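Side-chain contacts in alpha-L-arabinosidase (Xanthomonas axonopodis pv. citri, PDB 6D25), which probably releases arabinofuranosyl side chains from arabinoxylans by hydrolysis, acting as a trimeric GH51 enzyme: residues N93-G98 / V199-W204; G135-M140 / R184-D189; I164-E169 / S177-E182. All blocks are in the same frame, centred on the assembly; numbering follows the deposited sequence.

Interaction 1 (N93-G98 / V199-W204); sequences NIRWPG and VGNELW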
loop_
_atom_site.group_PDB
_atom_site.type_symbol
_atom_site.label_atom_id
_atom_site.label_comp_id
_atom_site.label_asym_id
_atom_site.label_seq_id
_atom_site.Cartn_x
_atom_site.Cartn_y
_atom_site.Cartn_z
ATOM N N ASN A 93 -6.939 30.472 6.082
ATOM C CA ASN A 93 -6.419 29.115 6.402
ATOM C C ASN A 93 -4.944 29.072 6.023
ATOM O O ASN A 93 -4.492 29.875 5.177
ATOM C CB ASN A 93 -7.219 28.004 5.728
ATOM C CG ASN A 93 -6.858 27.776 4.281
ATOM O OD1 ASN A 93 -5.798 27.191 3.975
ATOM N ND2 ASN A 93 -7.753 28.154 3.380
ATOM N N ILE A 94 -4.223 28.166 6.673
ATOM C CA ILE A 94 -2.855 27.838 6.304
ATOM C C ILE A 94 -2.763 26.328 6.095
ATOM O O ILE A 94 -3.131 25.552 7.007
ATOM C CB ILE A 94 -1.842 28.268 7.379
ATOM C CG1 ILE A 94 -1.928 29.762 7.691
ATOM C CG2 ILE A 94 -0.429 27.857 6.940
ATOM C CD1 ILE A 94 -1.071 30.190 8.882
ATOM N N ARG A 95 -2.229 25.939 4.946
ATOM C CA ARG A 95 -1.918 24.531 4.653
ATOM C C ARG A 95 -0.516 24.200 5.167
ATOM O O ARG A 95 0.431 24.953 4.914
ATOM C CB ARG A 95 -2.001 24.231 3.154
ATOM C CG ARG A 95 -1.722 22.757 2.894
ATOM C CD ARG A 95 -2.030 22.059 1.571
ATOM N NE ARG A 95 -1.313 22.579 0.486
ATOM C CZ ARG A 95 -0.738 21.898 -0.515
ATOM N NH1 ARG A 95 -0.621 20.560 -0.568
ATOM N NH2 ARG A 95 -0.226 22.638 -1.474
ATOM N N TRP A 96 -0.399 23.104 5.899
ATOM C CA TRP A 96 0.824 22.676 6.543
ATOM C C TRP A 96 0.781 21.160 6.729
ATOM O O TRP A 96 -0.309 20.641 6.968
ATOM C CB TRP A 96 0.964 23.422 7.883
ATOM C CG TRP A 96 2.031 22.934 8.805
ATOM C CD1 TRP A 96 3.305 23.417 8.895
ATOM C CD2 TRP A 96 1.928 21.915 9.811
ATOM N NE1 TRP A 96 3.993 22.756 9.877
ATOM C CE2 TRP A 96 3.186 21.830 10.445
ATOM C CE3 TRP A 96 0.916 21.050 10.228
ATOM C CZ2 TRP A 96 3.455 20.913 11.452
ATOM C CZ3 TRP A 96 1.167 20.156 11.253
ATOM C CH2 TRP A 96 2.431 20.065 11.833
ATOM N N PRO A 97 1.898 20.423 6.659
ATOM C CA PRO A 97 3.276 20.904 6.497
ATOM C C PRO A 97 3.866 20.756 5.085
ATOM O O PRO A 97 5.085 20.872 4.889
ATOM C CB PRO A 97 4.038 19.995 7.465
ATOM C CG PRO A 97 3.334 18.667 7.309
ATOM C CD PRO A 97 1.886 19.062 7.161
ATOM N N GLY A 98 3.031 20.558 4.076
ATOM C CA GLY A 98 3.484 20.516 2.706
ATOM C C GLY A 98 2.313 20.356 1.761
ATOM O O GLY A 98 1.187 20.440 2.221
ATOM N N VAL A 199 -5.558 14.578 1.613
ATOM C CA VAL A 199 -5.269 13.142 1.583
ATOM C C VAL A 199 -4.273 12.863 0.465
ATOM O O VAL A 199 -4.620 12.282 -0.577
ATOM C CB VAL A 199 -6.549 12.308 1.489
ATOM C CG1 VAL A 199 -6.258 10.837 1.657
ATOM C CG2 VAL A 199 -7.564 12.735 2.530
ATOM N N GLY A 200 -3.033 13.272 0.728
ATOM C CA GLY A 200 -1.915 13.137 -0.229
ATOM C C GLY A 200 -1.667 14.411 -0.984
ATOM O O GLY A 200 -2.586 15.186 -1.211
ATOM N N ASN A 201 -0.410 14.641 -1.342
ATOM C CA ASN A 201 0.053 15.888 -1.999
ATOM C C ASN A 201 0.895 15.499 -3.239
ATOM O O ASN A 201 1.751 14.681 -3.188
ATOM C CB ASN A 201 0.836 16.737 -1.004
ATOM C CG ASN A 201 0.140 16.878 0.347
ATOM O OD1 ASN A 201 -0.736 17.767 0.505
ATOM N ND2 ASN A 201 0.363 15.911 1.274
ATOM N N GLU A 202 0.587 15.996 -4.399
ATOM C CA GLU A 202 1.457 15.789 -5.587
ATOM C C GLU A 202 1.735 14.272 -5.773
ATOM O O GLU A 202 2.875 13.840 -5.964
ATOM C CB GLU A 202 2.751 16.633 -5.485
ATOM C CG GLU A 202 2.563 18.177 -5.531
ATOM C CD GLU A 202 3.672 19.041 -6.194
ATOM O OE1 GLU A 202 4.775 18.488 -6.505
ATOM O OE2 GLU A 202 3.435 20.316 -6.447
ATOM N N LEU A 203 0.689 13.442 -5.786
ATOM C CA LEU A 203 0.886 11.980 -5.856
ATOM C C LEU A 203 1.442 11.572 -7.226
ATOM O O LEU A 203 2.019 10.498 -7.328
ATOM C CB LEU A 203 -0.440 11.268 -5.555
ATOM C CG LEU A 203 -0.961 11.417 -4.117
ATOM C CD1 LEU A 203 -2.086 10.459 -3.830
ATOM C CD2 LEU A 203 0.119 11.205 -3.094
ATOM N N TRP A 204 1.266 12.403 -8.250
ATOM C CA TRP A 204 1.828 12.165 -9.591
ATOM C C TRP A 204 3.346 12.378 -9.578
ATOM O O TRP A 204 3.993 11.996 -10.535
ATOM C CB TRP A 204 1.179 13.034 -10.689
ATOM C CG TRP A 204 0.720 14.361 -10.197
ATOM C CD1 TRP A 204 -0.549 14.697 -9.822
ATOM C CD2 TRP A 204 1.541 15.514 -9.935
ATOM N NE1 TRP A 204 -0.559 15.965 -9.310
ATOM C CE2 TRP A 204 0.707 16.489 -9.376
ATOM C CE3 TRP A 204 2.889 15.819 -10.158
ATOM C CZ2 TRP A 204 1.181 17.748 -9.014
ATOM C CZ3 TRP A 204 3.374 17.042 -9.764
ATOM C CH2 TRP A 204 2.526 17.992 -9.206
#
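Arg-95 and Asn-201 meet through one pair of atoms, the guanidinium NH1 of the first and the amide OD1 of the second. Start at Arg-95 CB, which leaves the end of strand 93-96 heading for the loop 199-204. Arg-95 CG lies 3.8 Å from Gly-98 O, and the atoms from CD to CZ run past that oxygen at nearly the same distance. A bend beyond CD (chi3 62°) curls the side chain round the carbonyl instead of letting it run straight on, and Arg-95 NH1 comes nearest, 3.3 Å from Gly-98 O. The same bend carries Arg-95 NH1 to Asn-201 OD1 at 3.0 Å. That oxygen sits at the guanidinium edge, in its plane, but the N-H...O angle of 128° makes the bond weak. The two side chains come from opposite directions and run alongside one another where they meet, with guanidinium and amide planes 33° apart.

Segment 93-98 includes the second strand of the (beta/alpha)8 barrel of clan GH-A, and 199-204 runs off the end of the fourth. The Asn-201 to Glu-202 pair sits just past that fourth strand, where clan GH-A enzymes carry an Asn-Glu motif that includes the acid/base, so this is probably the active-site end. A cis peptide links Trp-96 to Pro-97 as the chain turns off the second strand. The stronger polar partner of Arg-95 is Glu-324, which forms a salt bridge with NH2, while the ring of Phe-52 makes a cation-pi contact with the same arginine. On the backbone side, Asn-201 N donates to Asp-103 OD1.

Interaction 2 (G135-M140 / R184-D189); sequences GTHEFM and RANGRD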
loop_
_atom_site.group_PDB
_atom_site.type_symbol
_atom_site.label_atom_id
_atom_site.label_comp_id
_atom_site.label_asym_id
_atom_site.label_seq_id
_atom_site.Cartn_x
_atom_site.Cartn_y
_atom_site.Cartn_z
ATOM N N GLY A 135 5.990 21.361 15.423
ATOM C CA GLY A 135 5.204 20.192 15.157
ATOM C C GLY A 135 3.716 20.476 15.315
ATOM O O GLY A 135 3.281 21.634 15.256
ATOM N N THR A 136 2.937 19.418 15.544
ATOM C CA THR A 136 1.464 19.552 15.596
ATOM C C THR A 136 1.022 20.656 16.573
ATOM O O THR A 136 0.196 21.510 16.226
ATOM C CB THR A 136 0.771 18.223 15.945
ATOM O OG1 THR A 136 0.920 17.344 14.849
ATOM C CG2 THR A 136 -0.699 18.412 16.232
ATOM N N HIS A 137 1.503 20.645 17.800
ATOM C CA HIS A 137 1.012 21.600 18.765
ATOM C C HIS A 137 1.417 23.020 18.357
ATOM O O HIS A 137 0.623 23.968 18.530
ATOM C CB HIS A 137 1.527 21.297 20.176
ATOM C CG HIS A 137 0.858 20.126 20.794
ATOM N ND1 HIS A 137 0.109 20.224 21.929
ATOM C CD2 HIS A 137 0.849 18.824 20.432
ATOM C CE1 HIS A 137 -0.328 19.035 22.257
ATOM N NE2 HIS A 137 0.076 18.147 21.355
ATOM N N GLU A 138 2.649 23.167 17.855
ATOM C CA GLU A 138 3.126 24.497 17.575
ATOM C C GLU A 138 2.342 25.064 16.391
ATOM O O GLU A 138 1.951 26.244 16.422
ATOM C CB GLU A 138 4.646 24.476 17.326
ATOM C CG GLU A 138 5.442 24.092 18.562
ATOM C CD GLU A 138 5.468 22.614 18.944
ATOM O OE1 GLU A 138 5.167 21.743 18.080
ATOM O OE2 GLU A 138 5.804 22.345 20.096
ATOM N N PHE A 139 2.103 24.238 15.347
ATOM C CA PHE A 139 1.319 24.731 14.221
ATOM C C PHE A 139 -0.136 25.012 14.652
ATOM O O PHE A 139 -0.706 26.101 14.330
ATOM C CB PHE A 139 1.337 23.770 13.037
ATOM C CG PHE A 139 0.412 24.196 11.942
ATOM C CD1 PHE A 139 0.698 25.315 11.167
ATOM C CD2 PHE A 139 -0.792 23.553 11.734
ATOM C CE1 PHE A 139 -0.173 25.741 10.181
ATOM C CE2 PHE A 139 -1.660 23.983 10.734
ATOM C CZ PHE A 139 -1.337 25.079 9.969
ATOM N N MET A 140 -0.762 24.070 15.343
ATOM C CA MET A 140 -2.183 24.250 15.620
ATOM C C MET A 140 -2.409 25.439 16.560
ATOM O O MET A 140 -3.380 26.215 16.371
ATOM C CB MET A 140 -2.808 22.971 16.190
ATOM C CG MET A 140 -2.850 21.840 15.195
ATOM S SD MET A 140 -3.740 22.238 13.651
ATOM C CE MET A 140 -5.400 22.265 14.307
ATOM N N ARG A 184 -3.490 15.855 25.534
ATOM C CA ARG A 184 -3.644 16.559 26.810
ATOM C C ARG A 184 -2.309 16.576 27.574
ATOM O O ARG A 184 -1.953 17.617 28.140
ATOM C CB ARG A 184 -4.765 15.956 27.659
ATOM C CG ARG A 184 -6.125 15.939 26.976
ATOM C CD ARG A 184 -7.265 15.590 27.936
ATOM N NE ARG A 184 -8.544 15.738 27.248
ATOM C CZ ARG A 184 -9.193 14.798 26.590
ATOM N NH1 ARG A 184 -8.757 13.555 26.630
ATOM N NH2 ARG A 184 -10.263 15.127 25.863
ATOM N N ALA A 185 -1.594 15.466 27.620
ATOM C CA ALA A 185 -0.301 15.358 28.312
ATOM C C ALA A 185 0.692 16.378 27.707
ATOM O O ALA A 185 1.542 16.932 28.432
ATOM C CB ALA A 185 0.260 13.949 28.188
ATOM N N ASN A 186 0.579 16.595 26.389
ATOM C CA ASN A 186 1.473 17.469 25.660
ATOM C C ASN A 186 0.986 18.931 25.731
ATOM O O ASN A 186 1.558 19.798 25.083
ATOM C CB ASN A 186 1.620 16.985 24.218
ATOM C CG ASN A 186 2.512 15.766 24.113
ATOM O OD1 ASN A 186 3.366 15.560 24.980
ATOM N ND2 ASN A 186 2.298 14.919 23.123
ATOM N N GLY A 187 -0.056 19.217 26.514
ATOM C CA GLY A 187 -0.418 20.573 26.889
ATOM C C GLY A 187 -1.670 21.107 26.221
ATOM O O GLY A 187 -1.948 22.258 26.405
ATOM N N ARG A 188 -2.434 20.314 25.473
ATOM C CA ARG A 188 -3.658 20.800 24.834
ATOM C C ARG A 188 -4.858 19.958 25.303
ATOM O O ARG A 188 -5.095 18.826 24.855
ATOM C CB ARG A 188 -3.510 20.725 23.312
ATOM C CG ARG A 188 -4.767 21.109 22.566
ATOM C CD ARG A 188 -5.106 22.589 22.698
ATOM N NE ARG A 188 -6.425 22.823 22.091
ATOM C CZ ARG A 188 -6.878 23.993 21.652
ATOM N NH1 ARG A 188 -6.117 25.067 21.701
ATOM N NH2 ARG A 188 -8.070 24.056 21.097
ATOM N N ASP A 189 -5.643 20.521 26.190
ATOM C CA ASP A 189 -6.754 19.797 26.805
ATOM C C ASP A 189 -7.882 19.598 25.784
ATOM O O ASP A 189 -8.326 18.470 25.559
ATOM C CB ASP A 189 -7.217 20.497 28.084
ATOM C CG ASP A 189 -8.415 19.826 28.752
ATOM O OD1 ASP A 189 -8.485 18.589 28.797
ATOM O OD2 ASP A 189 -9.266 20.558 29.216
#
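The imidazole of His-137 brings its CE1 corner up to Asn-186 and Arg-188, meeting both obliquely. His-137 CE1 is 3.4 Å from Asn-186 CB, and His-137 NE2 is almost as near to that carbon at 3.5 Å. On the other flank, Arg-188 CB comes to 3.8 Å from His-137 CE1. The flat ends stand nearly upright to the ring: the Asn-186 amide plane is 81° from it and the Arg-188 guanidinium 82°. It is therefore the beta carbons and the Asn-186 carbonyl, not the polar ends of the side chains, that press on the histidine.

These segments join the start of helix 136-146, which packs on barrel strand 149-154, to the end of 178-185, an additional helix after 161-172. The latter closes in a Schellman motif, with Gly-187 as its C-prime residue at positive phi; Gly-187 N donates to Arg-184 O and Arg-188 N to Arg-183 O. This turn presents Asn-186 and Arg-188 to the ring together. His-137 ND1 comes to 3.5 Å from Asn-186 O, at too poor an angle to count as a bond. The hydroxyl of Tyr-170 bonds both His-137 NE2 and Asn-186 ND2, tying the two side chains together through a third residue. Arg-188 bends at chi2 (68°), which leads its guanidinium off the ring to a salt bridge with Glu-144 and to the carbonyl oxygens of Ala-190 and Pro-191. At the N-terminus of helix 136-146 the N-cap residue Gly-135 donates its N-H to Glu-138 OE1 at 2.8 Å.

Interaction 3 (I164-E169 / S177-E182); sequences IAQWAE and SSLANE
Glu-169 reaches across from helix 161-172 to Ser-177, the N-cap of helix 178-185, and so ties together two successive helices between the third and fourth strands of the barrel. With CG anti to the backbone N (chi1 177°) and the rest extended, the glutamate crosses the side chain of Leu-179 at about a right angle. Leu-179 CD1 sits over one face of the Glu-169 carboxylate, 3.7 Å from Glu-169 CD, and Leu-179 CB is 3.6 Å from Glu-169 OE2. Gln-166, one turn back, also crosses that leucine nearly perpendicularly, with Gln-166 CB 3.8 Å from Leu-179 CD1.

OE2 of Glu-169 is gripped by two donors. Ser-177 OG donates to Glu-169 OE2 at 2.7 Å, meeting the oxygen on the anti side, 20° out of the carboxylate plane. A water also donates to it and accepts from Leu-179 N, linking the glutamate to the first turn of the helix. A second subunit closes over this place, with its Val-121 packing on both Glu-169 and Ser-177. While giving its proton to the glutamate, Ser-177 OG accepts the capping bond from Ala-180 N at 3.2 Å, with an N-H...O angle of 165°.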
loop_
_atom_site.group_PDB
_atom_site.type_symbol
_atom_site.label_atom_id
_atom_site.label_comp_id
_atom_site.label_asym_id
_atom_site.label_seq_id
_atom_site.Cartn_x
_atom_site.Cartn_y
_atom_site.Cartn_z
ATOM N N ILE A 164 -2.438 8.733 9.362
ATOM C CA ILE A 164 -3.334 9.870 9.300
ATOM C C ILE A 164 -4.589 9.619 10.156
ATOM O O ILE A 164 -5.131 10.564 10.699
ATOM C CB ILE A 164 -3.689 10.289 7.858
ATOM C CG1 ILE A 164 -4.363 9.167 7.068
ATOM C CG2 ILE A 164 -2.471 10.836 7.176
ATOM C CD1 ILE A 164 -4.788 9.583 5.680
ATOM N N ALA A 165 -5.040 8.372 10.292
ATOM C CA ALA A 165 -6.177 8.078 11.123
ATOM C C ALA A 165 -5.887 8.473 12.587
ATOM O O ALA A 165 -6.709 9.123 13.269
ATOM C CB ALA A 165 -6.550 6.614 11.048
ATOM N N GLN A 166 -4.729 8.088 13.043
ATOM C CA GLN A 166 -4.338 8.391 14.447
ATOM C C GLN A 166 -4.091 9.893 14.611
ATOM O O GLN A 166 -4.387 10.445 15.633
ATOM C CB GLN A 166 -3.124 7.557 14.850
ATOM C CG GLN A 166 -3.502 6.073 14.998
ATOM C CD GLN A 166 -2.472 5.259 15.729
ATOM O OE1 GLN A 166 -1.298 5.586 15.665
ATOM N NE2 GLN A 166 -2.916 4.212 16.411
ATOM N N TRP A 167 -3.551 10.533 13.596
ATOM C CA TRP A 167 -3.264 11.965 13.692
ATOM C C TRP A 167 -4.560 12.760 13.872
ATOM O O TRP A 167 -4.616 13.653 14.705
ATOM C CB TRP A 167 -2.533 12.463 12.445
ATOM C CG TRP A 167 -1.831 13.767 12.594
ATOM C CD1 TRP A 167 -1.557 14.426 13.752
ATOM C CD2 TRP A 167 -1.246 14.548 11.546
ATOM N NE1 TRP A 167 -0.824 15.548 13.488
ATOM C CE2 TRP A 167 -0.609 15.651 12.156
ATOM C CE3 TRP A 167 -1.180 14.422 10.159
ATOM C CZ2 TRP A 167 0.068 16.612 11.428
ATOM C CZ3 TRP A 167 -0.486 15.370 9.434
ATOM C CH2 TRP A 167 0.149 16.428 10.070
ATOM N N ALA A 168 -5.567 12.432 13.067
ATOM C CA ALA A 168 -6.849 13.085 13.160
ATOM C C ALA A 168 -7.464 12.877 14.558
ATOM O O ALA A 168 -8.016 13.834 15.124
ATOM C CB ALA A 168 -7.791 12.546 12.110
ATOM N N GLU A 169 -7.366 11.670 15.103
ATOM C CA GLU A 169 -7.900 11.406 16.434
ATOM C C GLU A 169 -7.136 12.234 17.483
ATOM O O GLU A 169 -7.749 12.875 18.365
ATOM C CB GLU A 169 -7.841 9.913 16.798
ATOM C CG GLU A 169 -8.328 9.580 18.216
ATOM C CD GLU A 169 -8.231 8.115 18.612
ATOM O OE1 GLU A 169 -8.364 7.271 17.679
ATOM O OE2 GLU A 169 -7.973 7.779 19.870
ATOM N N SER A 177 -9.719 8.772 25.084
ATOM C CA SER A 177 -8.882 7.812 24.431
ATOM C C SER A 177 -7.398 8.113 24.717
ATOM O O SER A 177 -7.014 9.234 25.059
ATOM C CB SER A 177 -9.181 7.834 22.938
ATOM O OG SER A 177 -8.524 8.942 22.286
ATOM N N SER A 178 -6.554 7.108 24.534
ATOM C CA SER A 178 -5.130 7.243 24.769
ATOM C C SER A 178 -4.527 8.352 23.892
ATOM O O SER A 178 -3.658 9.079 24.378
ATOM C CB SER A 178 -4.406 5.940 24.561
ATOM O OG SER A 178 -4.764 5.067 25.620
ATOM N N LEU A 179 -4.939 8.448 22.624
ATOM C CA LEU A 179 -4.369 9.472 21.760
ATOM C C LEU A 179 -4.850 10.863 22.221
ATOM O O LEU A 179 -4.056 11.813 22.244
ATOM C CB LEU A 179 -4.750 9.209 20.297
ATOM C CG LEU A 179 -3.929 8.127 19.598
ATOM C CD1 LEU A 179 -4.621 7.636 18.304
ATOM C CD2 LEU A 179 -2.535 8.663 19.264
ATOM N N ALA A 180 -6.110 11.002 22.589
ATOM C CA ALA A 180 -6.590 12.284 23.099
ATOM C C ALA A 180 -5.841 12.638 24.395
ATOM O O ALA A 180 -5.487 13.783 24.607
ATOM C CB ALA A 180 -8.083 12.245 23.345
ATOM N N ASN A 181 -5.616 11.664 25.262
ATOM C CA ASN A 181 -4.938 11.921 26.519
ATOM C C ASN A 181 -3.453 12.283 26.289
ATOM O O ASN A 181 -2.852 12.972 27.099
ATOM C CB ASN A 181 -5.052 10.746 27.459
ATOM C CG ASN A 181 -6.462 10.544 27.987
ATOM O OD1 ASN A 181 -7.297 11.433 27.907
ATOM N ND2 ASN A 181 -6.714 9.411 28.602
ATOM N N GLU A 182 -2.867 11.790 25.215
ATOM C CA GLU A 182 -1.526 12.128 24.846
ATOM C C GLU A 182 -1.455 13.607 24.409
ATOM O O GLU A 182 -0.533 14.335 24.816
ATOM C CB GLU A 182 -1.024 11.173 23.760
ATOM C CG GLU A 182 0.443 11.343 23.475
ATOM C CD GLU A 182 1.003 10.381 22.430
ATOM O OE1 GLU A 182 0.286 9.435 22.023
ATOM O OE2 GLU A 182 2.211 10.557 22.099
HETATM O O HOH W 1 -6.356 6.143 21.262
#

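Interactions 2 and 3 lie side by side, centres about 12 Å apart, and share helix 178-185: its first turn takes part in interaction 3, its last in interaction 2. Both are nested along the chain inside the loop closed by interaction 1, whose centre is about 20 Å from each. Aromatic rings span that gap. Trp-96 stacks on Phe-139, where Trp-96 CE3 is 3.4 Å from Phe-139 CD2, and Trp-96 CZ3 lies 3.7 Å from Trp-167 CZ2. Trp-167 NE1 in turn is 2.8 Å from Thr-136 OG1, a probable hydrogen bond. Interaction 1 lies by the probable active-site pocket, where a glycerol bonds weakly to Glu-202; interaction 3 faces the second subunit.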